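Local coordinates for protein peptide methionine sulfoxide reductase msrA/msrB (Neisseria gonorrhoeae, PDB 2H30) that probably relays electrons from DsbD through its thioredoxin domain to downstream methionine sulfoxide reductases, which restore oxidised methionine, at residues Ala14-Thr19 with Gly132-Ile137; Ser21-Ala26 with Val106-Gly111; Val33-Asp38 with Asn73-Ala78; Thr41-Trp46 with Ala126-Asp131; Ala67-Ala72 with Gln146-Ile151. The protein carries 2 engineered substitutions. One frame throughout, in Å; residues are numbered along the deposited sequence.

Contact 1: residues Ala14-Thr19 with Gly132-Ile137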
# COMPACT_ATOMS: atom_id res chain seq x y z
N ALA A 14 12.14 -13.56 5.17
CA ALA A 14 11.32 -13.65 3.91
C ALA A 14 11.18 -12.27 3.30
O ALA A 14 11.17 -11.27 4.03
CB ALA A 14 9.95 -14.19 4.20
N THR A 15 11.01 -12.21 1.99
CA THR A 15 10.80 -10.90 1.35
C THR A 15 9.35 -10.46 1.58
O THR A 15 8.46 -11.29 1.87
CB THR A 15 10.99 -10.98 -0.17
OG1 THR A 15 10.03 -11.89 -0.76
CG2 THR A 15 12.44 -11.36 -0.55
N VAL A 16 9.09 -9.17 1.37
CA VAL A 16 7.71 -8.71 1.46
C VAL A 16 6.76 -9.46 0.53
O VAL A 16 5.71 -9.89 0.99
CB VAL A 16 7.60 -7.14 1.27
CG1 VAL A 16 6.17 -6.71 1.21
CG2 VAL A 16 8.30 -6.45 2.41
N PRO A 17 7.08 -9.62 -0.77
CA PRO A 17 6.14 -10.40 -1.60
C PRO A 17 5.93 -11.83 -1.13
O PRO A 17 4.81 -12.34 -1.24
CB PRO A 17 6.74 -10.35 -3.02
CG PRO A 17 7.76 -9.24 -3.00
CD PRO A 17 8.20 -9.06 -1.56
N HIS A 18 6.97 -12.48 -0.59
CA HIS A 18 6.79 -13.84 -0.11
C HIS A 18 5.81 -13.84 1.06
O HIS A 18 4.86 -14.63 1.10
CB HIS A 18 8.12 -14.52 0.28
CG HIS A 18 7.94 -15.96 0.64
ND1 HIS A 18 7.67 -16.93 -0.30
CD2 HIS A 18 7.88 -16.57 1.85
CE1 HIS A 18 7.51 -18.10 0.31
NE2 HIS A 18 7.64 -17.90 1.62
N THR A 19 5.98 -12.89 1.98
CA THR A 19 5.09 -12.78 3.12
C THR A 19 3.65 -12.48 2.68
O THR A 19 2.67 -12.96 3.24
CB THR A 19 5.60 -11.66 4.04
OG1 THR A 19 6.91 -12.01 4.50
CG2 THR A 19 4.67 -11.42 5.23
N GLY A 132 12.09 -8.17 -5.10
CA GLY A 132 11.44 -8.41 -3.84
C GLY A 132 12.07 -7.68 -2.65
O GLY A 132 11.58 -7.80 -1.54
N ASP A 133 13.13 -6.91 -2.91
CA ASP A 133 13.86 -6.21 -1.85
C ASP A 133 13.20 -4.86 -1.50
O ASP A 133 12.67 -4.16 -2.41
CB ASP A 133 15.30 -5.97 -2.27
CG ASP A 133 15.42 -5.24 -3.65
OD1 ASP A 133 14.81 -5.70 -4.65
OD2 ASP A 133 16.14 -4.20 -3.72
N VAL A 134 13.24 -4.49 -0.22
CA VAL A 134 12.72 -3.17 0.17
C VAL A 134 13.73 -2.11 -0.25
O VAL A 134 14.92 -2.13 0.12
CB VAL A 134 12.54 -3.08 1.67
CG1 VAL A 134 12.01 -1.69 2.07
CG2 VAL A 134 11.51 -4.15 2.11
N GLN A 135 13.26 -1.13 -1.05
CA GLN A 135 14.13 -0.07 -1.57
C GLN A 135 13.93 1.30 -0.93
O GLN A 135 14.87 2.09 -0.83
CB GLN A 135 13.97 0.07 -3.08
CG GLN A 135 14.40 -1.24 -3.73
CD GLN A 135 14.30 -1.24 -5.19
OE1 GLN A 135 13.43 -0.62 -5.76
NE2 GLN A 135 15.12 -2.10 -5.83
N ARG A 136 12.72 1.58 -0.45
CA ARG A 136 12.47 2.88 0.11
C ARG A 136 11.23 2.78 0.99
O ARG A 136 10.28 2.05 0.66
CB ARG A 136 12.12 3.88 -1.05
CG ARG A 136 11.95 5.33 -0.66
CD ARG A 136 13.36 5.99 -0.46
NE ARG A 136 13.24 7.41 -0.19
CZ ARG A 136 13.38 8.33 -1.14
NH1 ARG A 136 13.66 7.95 -2.39
NH2 ARG A 136 13.27 9.60 -0.80
N ILE A 137 11.27 3.48 2.11
CA ILE A 137 10.07 3.68 2.97
C ILE A 137 9.91 5.17 3.22
O ILE A 137 10.88 5.90 3.54
CB ILE A 137 10.23 2.98 4.35
CG1 ILE A 137 10.33 1.46 4.15
CG2 ILE A 137 9.03 3.28 5.23
CD1 ILE A 137 10.88 0.70 5.37
O HOH W 1 11.35 -7.56 1.08
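The flat group here is the peptide of G132, which is met by the puckered ring of P17: ring atom CD of P17 lies 3.6 Å from G132 O, and CG of P17 is 3.9 Å from G132 CA. The ring also touches I128 and L35. The contact sets the first turn of helix 16-20 against the turn of the β-hairpin formed by strands 124-128 and 134-139, at one edge of the thioredoxin-fold sheet. G132 has a positive phi of 98°, a conformation that favours glycine, and its carbonyl is directed at the start of the helix. No direct hydrogen bond crosses. Instead a water bridges the two segments, accepting from V16 N and donating to G132 O at 2.6 Å, so a first-turn amide and the hairpin carbonyl are both served by one molecule. T15 is the N-cap. With its hydroxyl between the backbone N and the carbonyl carbon (chi1 61°), T15 OG1 turns back into its own helix and accepts from H18 N at 3.1 Å, with an N-H...O angle of 155°; meanwhile T15 CB packs 3.5 Å from G132 O. On the hairpin side, Q135 and R136 form a classic β bulge opposite L127. V16, a buried residue of the helix, also touches I128 and I113. Its branch CG2 reaches CG2 of V134 at 4.0 Å, the two valines meeting at a slant.

Contact 2: residues Ser21-Ala26 with Val106-Gly111. Engineered in segment 21-26: M23 (natural residue Leu).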
# COMPACT_ATOMS: atom_id res chain seq x y z
N SER A 21 2.26 -13.23 -0.03
CA SER A 21 1.65 -14.29 -0.84
C SER A 21 0.86 -15.37 0.02
O SER A 21 0.11 -16.23 -0.49
CB SER A 21 2.66 -14.76 -1.92
OG SER A 21 2.93 -13.68 -2.89
N THR A 22 0.89 -15.21 1.35
CA THR A 22 0.08 -16.00 2.22
C THR A 22 -1.17 -15.21 2.67
O THR A 22 -1.96 -15.64 3.52
CB THR A 22 0.93 -16.44 3.45
OG1 THR A 22 1.03 -15.35 4.35
CG2 THR A 22 2.36 -16.77 2.98
N MSE A 23 -1.38 -14.02 2.06
CA MSE A 23 -2.41 -13.12 2.57
C MSE A 23 -3.55 -12.96 1.58
O MSE A 23 -3.39 -13.21 0.37
CB MSE A 23 -1.80 -11.74 2.87
CG MSE A 23 -0.84 -11.84 4.03
SE MSE A 23 -0.06 -10.04 4.30
CE MSE A 23 1.22 -10.64 5.61
N LYS A 24 -4.71 -12.53 2.11
CA LYS A 24 -5.85 -12.26 1.24
C LYS A 24 -6.06 -10.77 1.14
O LYS A 24 -5.48 -10.01 1.93
CB LYS A 24 -7.12 -12.80 1.88
CG LYS A 24 -7.12 -14.34 2.04
CD LYS A 24 -8.41 -14.76 2.70
CE LYS A 24 -8.43 -16.29 2.72
NZ LYS A 24 -9.78 -16.78 3.11
N THR A 25 -6.86 -10.40 0.16
CA THR A 25 -7.34 -9.01 0.10
C THR A 25 -8.63 -8.85 0.89
O THR A 25 -9.19 -9.83 1.42
CB THR A 25 -7.58 -8.59 -1.30
OG1 THR A 25 -8.70 -9.31 -1.86
CG2 THR A 25 -6.26 -8.70 -2.12
N ALA A 26 -9.13 -7.63 0.92
CA ALA A 26 -10.34 -7.37 1.68
C ALA A 26 -11.56 -8.07 1.08
O ALA A 26 -12.63 -8.19 1.78
CB ALA A 26 -10.57 -5.83 1.77
N VAL A 106 -4.79 -5.26 0.62
CA VAL A 106 -4.34 -6.50 1.29
C VAL A 106 -4.67 -6.35 2.76
O VAL A 106 -4.45 -5.31 3.35
CB VAL A 106 -2.84 -6.65 1.09
CG1 VAL A 106 -2.24 -7.83 1.96
CG2 VAL A 106 -2.49 -6.82 -0.36
N THR A 107 -5.12 -7.44 3.39
CA THR A 107 -5.43 -7.42 4.81
C THR A 107 -4.35 -8.26 5.52
O THR A 107 -4.29 -9.49 5.32
CB THR A 107 -6.86 -7.91 5.09
OG1 THR A 107 -7.14 -9.18 4.46
CG2 THR A 107 -7.86 -6.91 4.61
N ASP A 108 -3.54 -7.60 6.31
CA ASP A 108 -2.40 -8.25 7.00
C ASP A 108 -2.79 -8.34 8.47
O ASP A 108 -2.60 -7.43 9.24
CB ASP A 108 -1.17 -7.36 6.85
CG ASP A 108 0.09 -7.95 7.45
OD1 ASP A 108 -0.01 -8.92 8.26
OD2 ASP A 108 1.17 -7.41 7.14
N ASN A 109 -3.36 -9.52 8.84
CA ASN A 109 -3.87 -9.65 10.20
C ASN A 109 -2.70 -9.56 11.16
O ASN A 109 -1.72 -10.35 11.02
CB ASN A 109 -4.59 -11.01 10.30
CG ASN A 109 -5.38 -11.17 11.61
OD1 ASN A 109 -5.79 -12.29 11.95
ND2 ASN A 109 -5.59 -10.10 12.34
N GLY A 110 -2.76 -8.60 12.09
CA GLY A 110 -1.68 -8.35 13.06
C GLY A 110 -0.52 -7.50 12.56
O GLY A 110 0.42 -7.16 13.30
N GLY A 111 -0.59 -7.08 11.29
CA GLY A 111 0.41 -6.12 10.82
C GLY A 111 1.84 -6.67 10.71
O GLY A 111 2.80 -5.97 11.05
O HOH W 2 -4.78 -12.00 4.87
O HOH W 3 -9.61 -10.77 4.00
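Strands 24-25 and 105-107 run antiparallel, in a register set by T25 and V106, which draw together to 4.1 Å between their CA atoms with side chains diverging, and a single nearly straight backbone hydrogen bond joins them, T107 N to K24 O at 3.0 Å (N-H...O 177°), the amide lying in the carbonyl plane. The pairing is short and otherwise loose, and water fills in for further bonds: one molecule accepts from K24 N and donates to T107 O at 2.6 Å, and another donates to T25 O and accepts from T107 OG1. The T107 methyl CG2 packs 3.9 Å from A26 CA. M23, an engineered residue present as selenomethionine, lies extended beyond CG and crosses D108 at a slant. Its SE passes 3.9 Å from V106 CG1, and its methyl CE lies over one face of the D108 carboxylate, 3.4 Å from D108 CG. That carboxylate stands anti to its own backbone N (chi1 -177°) and is held by two amides, OD1 by T112 N and OD2 by I113 N, at the beginning of helix 112-116; a helix start would probably favour its negative charge. A type II turn from D108 to G111, closed by G111 N to D108 O at 2.9 Å, leads the chain into that helix. Strand 24-25 is one of the two edge strands of the thioredoxin-fold sheet. Its neighbour 105-107 pairs on its other side with the parallel strand 73-78, through bonds of V106 to T76 and A78, and helix 90-95 packs on T107 and A26.

Contact 3: residues Val33-Asp38 with Asn73-Ala78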
# COMPACT_ATOMS: atom_id res chain seq x y z
N VAL A 33 -2.12 -12.19 -6.50
CA VAL A 33 -2.50 -11.93 -7.91
C VAL A 33 -2.02 -10.54 -8.36
O VAL A 33 -1.86 -10.30 -9.56
CB VAL A 33 -4.01 -12.13 -8.19
CG1 VAL A 33 -4.47 -13.53 -7.77
CG2 VAL A 33 -4.88 -11.08 -7.48
N TYR A 34 -1.86 -9.65 -7.38
CA TYR A 34 -1.49 -8.25 -7.70
C TYR A 34 -0.01 -8.04 -7.87
O TYR A 34 0.39 -6.97 -8.36
CB TYR A 34 -1.99 -7.31 -6.60
CG TYR A 34 -3.50 -7.30 -6.58
CD1 TYR A 34 -4.23 -6.55 -7.51
CD2 TYR A 34 -4.22 -8.06 -5.65
CE1 TYR A 34 -5.62 -6.55 -7.50
CE2 TYR A 34 -5.63 -8.07 -5.63
CZ TYR A 34 -6.32 -7.32 -6.58
OH TYR A 34 -7.71 -7.33 -6.59
N LEU A 35 0.81 -9.01 -7.45
CA LEU A 35 2.24 -8.82 -7.34
C LEU A 35 2.98 -9.24 -8.62
O LEU A 35 3.87 -10.14 -8.60
CB LEU A 35 2.79 -9.58 -6.14
CG LEU A 35 2.26 -9.08 -4.82
CD1 LEU A 35 2.78 -9.94 -3.67
CD2 LEU A 35 2.69 -7.62 -4.64
N LYS A 36 2.59 -8.61 -9.72
CA LYS A 36 3.07 -9.00 -11.06
C LYS A 36 4.56 -9.01 -11.13
O LYS A 36 5.28 -8.18 -10.53
CB LYS A 36 2.51 -8.10 -12.15
CG LYS A 36 1.05 -7.93 -12.17
CD LYS A 36 0.25 -9.22 -12.08
CE LYS A 36 -1.22 -8.88 -12.33
NZ LYS A 36 -2.17 -10.09 -12.20
N LYS A 37 5.09 -9.98 -11.90
CA LYS A 37 6.52 -10.11 -12.00
C LYS A 37 7.13 -8.99 -12.84
O LYS A 37 6.44 -8.35 -13.66
CB LYS A 37 6.88 -11.51 -12.60
CG LYS A 37 6.58 -12.66 -11.63
CD LYS A 37 7.56 -12.63 -10.48
CE LYS A 37 7.22 -13.67 -9.44
NZ LYS A 37 8.43 -14.02 -8.64
N ASP A 38 8.39 -8.72 -12.59
CA ASP A 38 9.19 -7.78 -13.38
C ASP A 38 8.71 -6.38 -13.22
O ASP A 38 8.95 -5.52 -14.09
CB ASP A 38 9.17 -8.17 -14.86
CG ASP A 38 9.75 -9.54 -15.10
OD1 ASP A 38 10.83 -9.82 -14.51
OD2 ASP A 38 9.10 -10.31 -15.88
N ASN A 73 3.36 -2.31 -9.66
CA ASN A 73 2.18 -2.82 -8.97
C ASN A 73 1.83 -1.81 -7.88
O ASN A 73 2.69 -1.49 -7.08
CB ASN A 73 2.49 -4.13 -8.27
CG ASN A 73 3.06 -5.21 -9.24
OD1 ASN A 73 4.08 -5.84 -8.94
ND2 ASN A 73 2.42 -5.38 -10.36
N LEU A 74 0.59 -1.31 -7.88
CA LEU A 74 0.18 -0.42 -6.78
C LEU A 74 -0.82 -1.18 -5.92
O LEU A 74 -1.87 -1.67 -6.38
CB LEU A 74 -0.50 0.80 -7.37
CG LEU A 74 0.33 2.03 -7.27
CD1 LEU A 74 -0.40 3.16 -7.98
CD2 LEU A 74 0.51 2.45 -5.84
N ILE A 75 -0.43 -1.33 -4.65
CA ILE A 75 -1.32 -1.98 -3.70
C ILE A 75 -1.40 -1.22 -2.38
O ILE A 75 -0.55 -0.36 -2.12
CB ILE A 75 -0.92 -3.44 -3.46
CG1 ILE A 75 0.41 -3.47 -2.78
CG2 ILE A 75 -0.91 -4.25 -4.80
CD1 ILE A 75 0.73 -4.83 -2.21
N THR A 76 -2.42 -1.51 -1.59
CA THR A 76 -2.48 -0.90 -0.26
C THR A 76 -2.56 -2.04 0.76
O THR A 76 -3.01 -3.14 0.41
CB THR A 76 -3.67 0.07 -0.08
OG1 THR A 76 -4.88 -0.67 0.13
CG2 THR A 76 -3.76 0.99 -1.34
N VAL A 77 -2.15 -1.74 1.98
CA VAL A 77 -2.19 -2.71 3.08
C VAL A 77 -2.90 -2.09 4.28
O VAL A 77 -2.48 -1.04 4.77
CB VAL A 77 -0.82 -3.10 3.50
CG1 VAL A 77 -0.87 -4.00 4.77
CG2 VAL A 77 -0.12 -3.86 2.34
N ALA A 78 -3.94 -2.79 4.73
CA ALA A 78 -4.56 -2.50 6.04
C ALA A 78 -4.20 -3.68 6.93
O ALA A 78 -4.00 -4.77 6.43
CB ALA A 78 -6.04 -2.35 5.96
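I75 receives two side chains of the loop on different branches. Its CG2 lies 3.7 Å from Y34 CB and approaches the tyrosine ring at a slant, whereas its CD1 meets L35 CD2 at 4.2 Å, with the leucine and isoleucine side chains crossing at about a right angle. The I75 torsion (chi1 66°) sets CG2 beside the backbone N, against Y34 CB, and places CG1 between the backbone N and the carbonyl carbon, from where it carries CD1 to L35. The Y34 ring is covered on one face by CG2 of V33, 3.5 Å above its plane and shifted toward the rim. The N73 side chain crosses that of K36, also at roughly a right angle, with N73 CG 3.3 Å from Y34 O and 3.5 Å from K36 N. The loop bends sharply there, L35 being the centre of an inverse γ turn with a weak bond from K36 N to Y34 O. K36 folds back at chi2 (-48°), and its NZ donates to V33 O at 2.7 Å. Helix 16-20 adds P17 and M20 to L35. The loop thus packs on strand 73-78, which runs parallel to both its neighbours, 41-45 and 105-107, in the thioredoxin-fold sheet.

Contact 4: residues Thr41-Trp46 with Ala126-Asp131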
# COMPACT_ATOMS: atom_id res chain seq x y z
N THR A 41 6.85 -2.76 -6.71
CA THR A 41 5.57 -2.64 -6.05
C THR A 41 5.60 -1.44 -5.14
O THR A 41 6.53 -1.27 -4.30
CB THR A 41 5.26 -3.91 -5.24
OG1 THR A 41 5.17 -5.01 -6.20
CG2 THR A 41 3.89 -3.83 -4.57
N LEU A 42 4.58 -0.59 -5.30
CA LEU A 42 4.45 0.61 -4.45
C LEU A 42 3.31 0.31 -3.51
O LEU A 42 2.19 0.01 -3.97
CB LEU A 42 4.14 1.83 -5.34
CG LEU A 42 3.96 3.09 -4.51
CD1 LEU A 42 5.25 3.50 -3.74
CD2 LEU A 42 3.51 4.15 -5.58
N ILE A 43 3.60 0.31 -2.21
CA ILE A 43 2.60 -0.12 -1.21
C ILE A 43 2.21 1.04 -0.32
O ILE A 43 3.10 1.69 0.26
CB ILE A 43 3.17 -1.20 -0.29
CG1 ILE A 43 3.65 -2.40 -1.12
CG2 ILE A 43 2.10 -1.62 0.75
CD1 ILE A 43 4.40 -3.41 -0.25
N LYS A 44 0.94 1.28 -0.20
CA LYS A 44 0.44 2.32 0.76
C LYS A 44 -0.12 1.61 2.00
O LYS A 44 -1.06 0.79 1.82
CB LYS A 44 -0.71 3.10 0.12
CG LYS A 44 -1.17 4.24 1.08
CD LYS A 44 -2.31 5.00 0.49
CE LYS A 44 -2.31 6.40 1.23
NZ LYS A 44 -3.11 7.27 0.43
N PHE A 45 0.44 1.93 3.17
CA PHE A 45 -0.06 1.40 4.46
C PHE A 45 -1.01 2.43 5.03
O PHE A 45 -0.70 3.64 5.08
CB PHE A 45 1.10 1.21 5.45
CG PHE A 45 2.05 0.14 5.00
CD1 PHE A 45 3.08 0.41 4.09
CD2 PHE A 45 1.87 -1.16 5.44
CE1 PHE A 45 3.94 -0.64 3.68
CE2 PHE A 45 2.74 -2.21 5.06
CZ PHE A 45 3.77 -1.96 4.17
N TRP A 46 -2.14 1.94 5.53
CA TRP A 46 -3.17 2.83 6.06
C TRP A 46 -4.02 2.14 7.11
O TRP A 46 -3.87 0.93 7.35
CB TRP A 46 -4.05 3.36 4.90
CG TRP A 46 -4.85 2.31 4.18
CD1 TRP A 46 -4.39 1.46 3.19
CD2 TRP A 46 -6.26 2.08 4.29
NE1 TRP A 46 -5.46 0.66 2.72
CE2 TRP A 46 -6.59 1.01 3.42
CE3 TRP A 46 -7.24 2.61 5.13
CZ2 TRP A 46 -7.88 0.53 3.27
CZ3 TRP A 46 -8.55 2.10 5.00
CH2 TRP A 46 -8.86 1.07 4.09
N ALA A 126 5.84 2.10 0.93
CA ALA A 126 7.10 1.38 0.69
C ALA A 126 7.25 1.05 -0.77
O ALA A 126 6.27 0.76 -1.44
CB ALA A 126 7.16 0.11 1.54
N LEU A 127 8.49 1.12 -1.28
CA LEU A 127 8.76 0.71 -2.63
C LEU A 127 9.60 -0.59 -2.52
O LEU A 127 10.65 -0.56 -1.88
CB LEU A 127 9.52 1.84 -3.38
CG LEU A 127 9.84 1.42 -4.83
CD1 LEU A 127 8.58 1.57 -5.63
CD2 LEU A 127 10.94 2.33 -5.27
N ILE A 128 9.03 -1.62 -3.12
CA ILE A 128 9.66 -2.98 -3.20
C ILE A 128 10.17 -3.15 -4.63
O ILE A 128 9.43 -2.98 -5.59
CB ILE A 128 8.66 -4.09 -2.93
CG1 ILE A 128 7.83 -3.81 -1.66
CG2 ILE A 128 9.38 -5.45 -2.80
CD1 ILE A 128 8.67 -3.61 -0.44
N GLY A 129 11.44 -3.52 -4.76
CA GLY A 129 11.96 -3.72 -6.10
C GLY A 129 11.40 -4.97 -6.78
O GLY A 129 10.77 -5.84 -6.13
N LYS A 130 11.61 -5.07 -8.10
CA LYS A 130 11.11 -6.23 -8.82
C LYS A 130 11.70 -7.55 -8.31
O LYS A 130 11.06 -8.57 -8.46
CB LYS A 130 11.32 -6.08 -10.33
CG LYS A 130 12.75 -6.00 -10.72
CD LYS A 130 12.91 -6.03 -12.25
CE LYS A 130 13.32 -7.43 -12.77
NZ LYS A 130 14.74 -7.77 -12.45
N ASP A 131 12.88 -7.52 -7.67
CA ASP A 131 13.47 -8.74 -7.04
C ASP A 131 12.97 -9.03 -5.61
O ASP A 131 13.40 -10.00 -4.97
CB ASP A 131 15.00 -8.64 -7.07
CG ASP A 131 15.56 -8.62 -8.51
OD1 ASP A 131 14.96 -9.26 -9.42
OD2 ASP A 131 16.57 -7.92 -8.74
O HOH W 4 7.46 -6.20 -7.10
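T41 O is gripped twice: the amide of I128 donates to it at 2.8 Å with an almost straight N-H...O angle of 179°, and the CA-H of L127 makes a longer contact, 3.4 Å from L127 CA to T41 O. Two residues along, A126 O is treated in the same way, accepting from I43 N at 2.8 Å and approached by the CA-H of L42. T41 N to I128 O and A126 N to I43 O, the latter 2.9 Å, complete two hydrogen-bonded pairs around the non-hydrogen-bonded pair L42-L127. Strands 41-45 and 126-128 run antiparallel, at 155° between their directions, and all the residues in touch are buried. This is the place in the thioredoxin fold where the parallel strands give way to the antiparallel hairpin. T41, I43, A126 and I128 share one face of the sheet; there I43 CD1 meets I128 CG1 at 3.7 Å, the side chains crossing at a slant, and V16 and M20 of helix 16-20 touch I43. F45 swings its ring back toward the hairpin (chi1 -66°), bringing A126 CB to its edge, in plane, 3.9 Å from F45 CE1. One face of that ring carries I43 CG2, 3.6 Å above the plane and offset toward the rim. The side chain also comes close to, but does not contact, C50 and C53, which probably form the redox CxxC pair, while W46 packs on C53. On the other face of the sheet, L42 CD1 and L127 CD1 approach to 4.3 Å.

Contact 5: residues Ala67-Ala72 with Gln146-Ile151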
# COMPACT_ATOMS: atom_id res chain seq x y z
N ALA A 67 -2.67 4.65 -16.59
CA ALA A 67 -1.56 4.14 -17.38
C ALA A 67 -0.16 4.62 -16.94
O ALA A 67 0.81 3.88 -17.12
CB ALA A 67 -1.77 4.54 -18.85
N LYS A 68 -0.07 5.82 -16.36
CA LYS A 68 1.25 6.32 -15.91
C LYS A 68 1.87 5.42 -14.84
O LYS A 68 3.08 5.45 -14.64
CB LYS A 68 1.16 7.73 -15.34
CG LYS A 68 0.80 8.74 -16.38
CD LYS A 68 0.92 10.14 -15.81
CE LYS A 68 -0.14 10.46 -14.81
NZ LYS A 68 -1.51 10.38 -15.44
N PHE A 69 1.01 4.66 -14.16
CA PHE A 69 1.52 3.78 -13.09
C PHE A 69 1.66 2.35 -13.57
O PHE A 69 1.93 1.46 -12.77
CB PHE A 69 0.55 3.83 -11.87
CG PHE A 69 0.71 5.12 -11.09
CD1 PHE A 69 1.68 5.19 -10.04
CD2 PHE A 69 -0.00 6.28 -11.43
CE1 PHE A 69 1.87 6.36 -9.31
CE2 PHE A 69 0.23 7.52 -10.67
CZ PHE A 69 1.16 7.53 -9.58
N SER A 70 1.48 2.12 -14.88
CA SER A 70 1.40 0.75 -15.33
C SER A 70 2.69 -0.05 -15.17
O SER A 70 2.63 -1.29 -15.19
CB SER A 70 0.87 0.66 -16.75
OG SER A 70 1.83 1.23 -17.59
N SER A 71 3.82 0.63 -14.99
CA SER A 71 5.10 -0.08 -14.86
C SER A 71 5.28 -0.67 -13.45
O SER A 71 6.27 -1.37 -13.23
CB SER A 71 6.31 0.83 -15.17
OG SER A 71 6.40 1.85 -14.20
N ALA A 72 4.36 -0.33 -12.51
CA ALA A 72 4.52 -0.81 -11.13
C ALA A 72 3.25 -1.49 -10.70
O ALA A 72 2.18 -1.21 -11.25
CB ALA A 72 4.77 0.43 -10.16
N GLN A 146 5.45 12.70 -6.70
CA GLN A 146 6.38 11.94 -5.85
C GLN A 146 6.22 10.41 -6.06
O GLN A 146 7.22 9.69 -6.17
CB GLN A 146 6.11 12.26 -4.39
CG GLN A 146 6.63 13.66 -4.02
CD GLN A 146 6.17 14.08 -2.66
OE1 GLN A 146 5.05 13.76 -2.21
NE2 GLN A 146 7.03 14.88 -1.97
N ALA A 147 4.98 9.96 -6.17
CA ALA A 147 4.75 8.51 -6.42
C ALA A 147 5.33 8.09 -7.77
O ALA A 147 5.97 7.06 -7.92
CB ALA A 147 3.24 8.19 -6.33
N LEU A 148 5.12 8.93 -8.79
CA LEU A 148 5.69 8.59 -10.09
C LEU A 148 7.21 8.61 -10.08
O LEU A 148 7.83 7.78 -10.77
CB LEU A 148 5.13 9.59 -11.13
CG LEU A 148 3.66 9.36 -11.49
CD1 LEU A 148 3.20 10.57 -12.29
CD2 LEU A 148 3.41 8.06 -12.31
N ALA A 149 7.79 9.59 -9.36
CA ALA A 149 9.24 9.69 -9.25
C ALA A 149 9.78 8.42 -8.58
O ALA A 149 10.73 7.79 -9.08
CB ALA A 149 9.60 10.92 -8.44
N LEU A 150 9.07 7.96 -7.54
CA LEU A 150 9.57 6.74 -6.83
C LEU A 150 9.52 5.48 -7.69
O LEU A 150 10.40 4.60 -7.60
CB LEU A 150 8.71 6.44 -5.60
CG LEU A 150 8.89 7.28 -4.35
CD1 LEU A 150 7.90 6.66 -3.31
CD2 LEU A 150 10.33 7.07 -3.86
N ILE A 151 8.51 5.32 -8.53
CA ILE A 151 8.40 4.08 -9.33
C ILE A 151 9.43 4.10 -10.44
O ILE A 151 9.83 3.02 -10.92
CB ILE A 151 7.00 3.75 -9.87
CG1 ILE A 151 6.51 4.77 -10.89
CG2 ILE A 151 5.98 3.64 -8.71
CD1 ILE A 151 5.18 4.30 -11.59
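In both F69 (chi1 -75°) and L148 (chi1 -73°) CG lies anti to the carbonyl carbon, beside the backbone N, and together these torsions bring the methyl CD2 of L148 over the centre of the phenylalanine ring. This CH-π contact measures 3.6 Å from L148 CD2 to the F69 ring centroid, only 13° off the ring normal. A147 CB comes to the edge of the same ring in plane, 3.8 Å from F69 CE1, and W63 stacks with the ring as well. L148 CD2 also packs 3.8 Å from K68 CB, while the lysine bends away to pair its NZ with D66. Helix 144-152 thereby leans on the loop that returns from helix 51-64 to strand 73-78, within the β-α-β crossover of the thioredoxin fold that begins with strand 41-45. The loop is braced by bonds of its own: A67 O accepts from both N and OG of S70, and A72 N closes a type I turn onto F69 O at 3.0 Å. Farther along the helix, I151 approaches F69 obliquely with CD1, which also lies 3.8 Å from S71 OG, and sets CG2 3.7 Å from A72 CB.

How the contacts relate
The chain folds as one thioredoxin-like domain, and contacts 1 to 4 all reach its sheet, ordered 24-25, 105-107, 73-78, 41-45, 124-128, 134-139. Contact 2 lies at one edge and contact 1 at the other, their centres about 15 Å apart. Contacts 3 and 4 occupy the middle, centres about 8 Å apart, and meet where strands 73-78 and 41-45 pair. Helix 16-20 links contact 1 to contact 3 through P17 and L35. Contact 5 packs helix 144-152 beside L42 and L127, its centre about 23 Å from that of contact 2. Along the chain contacts 2, 3 and 4 are nested within contact 1, contact 5 crosses all four, and together they bring sequence-distant pieces into one domain with the probable CxxC redox site.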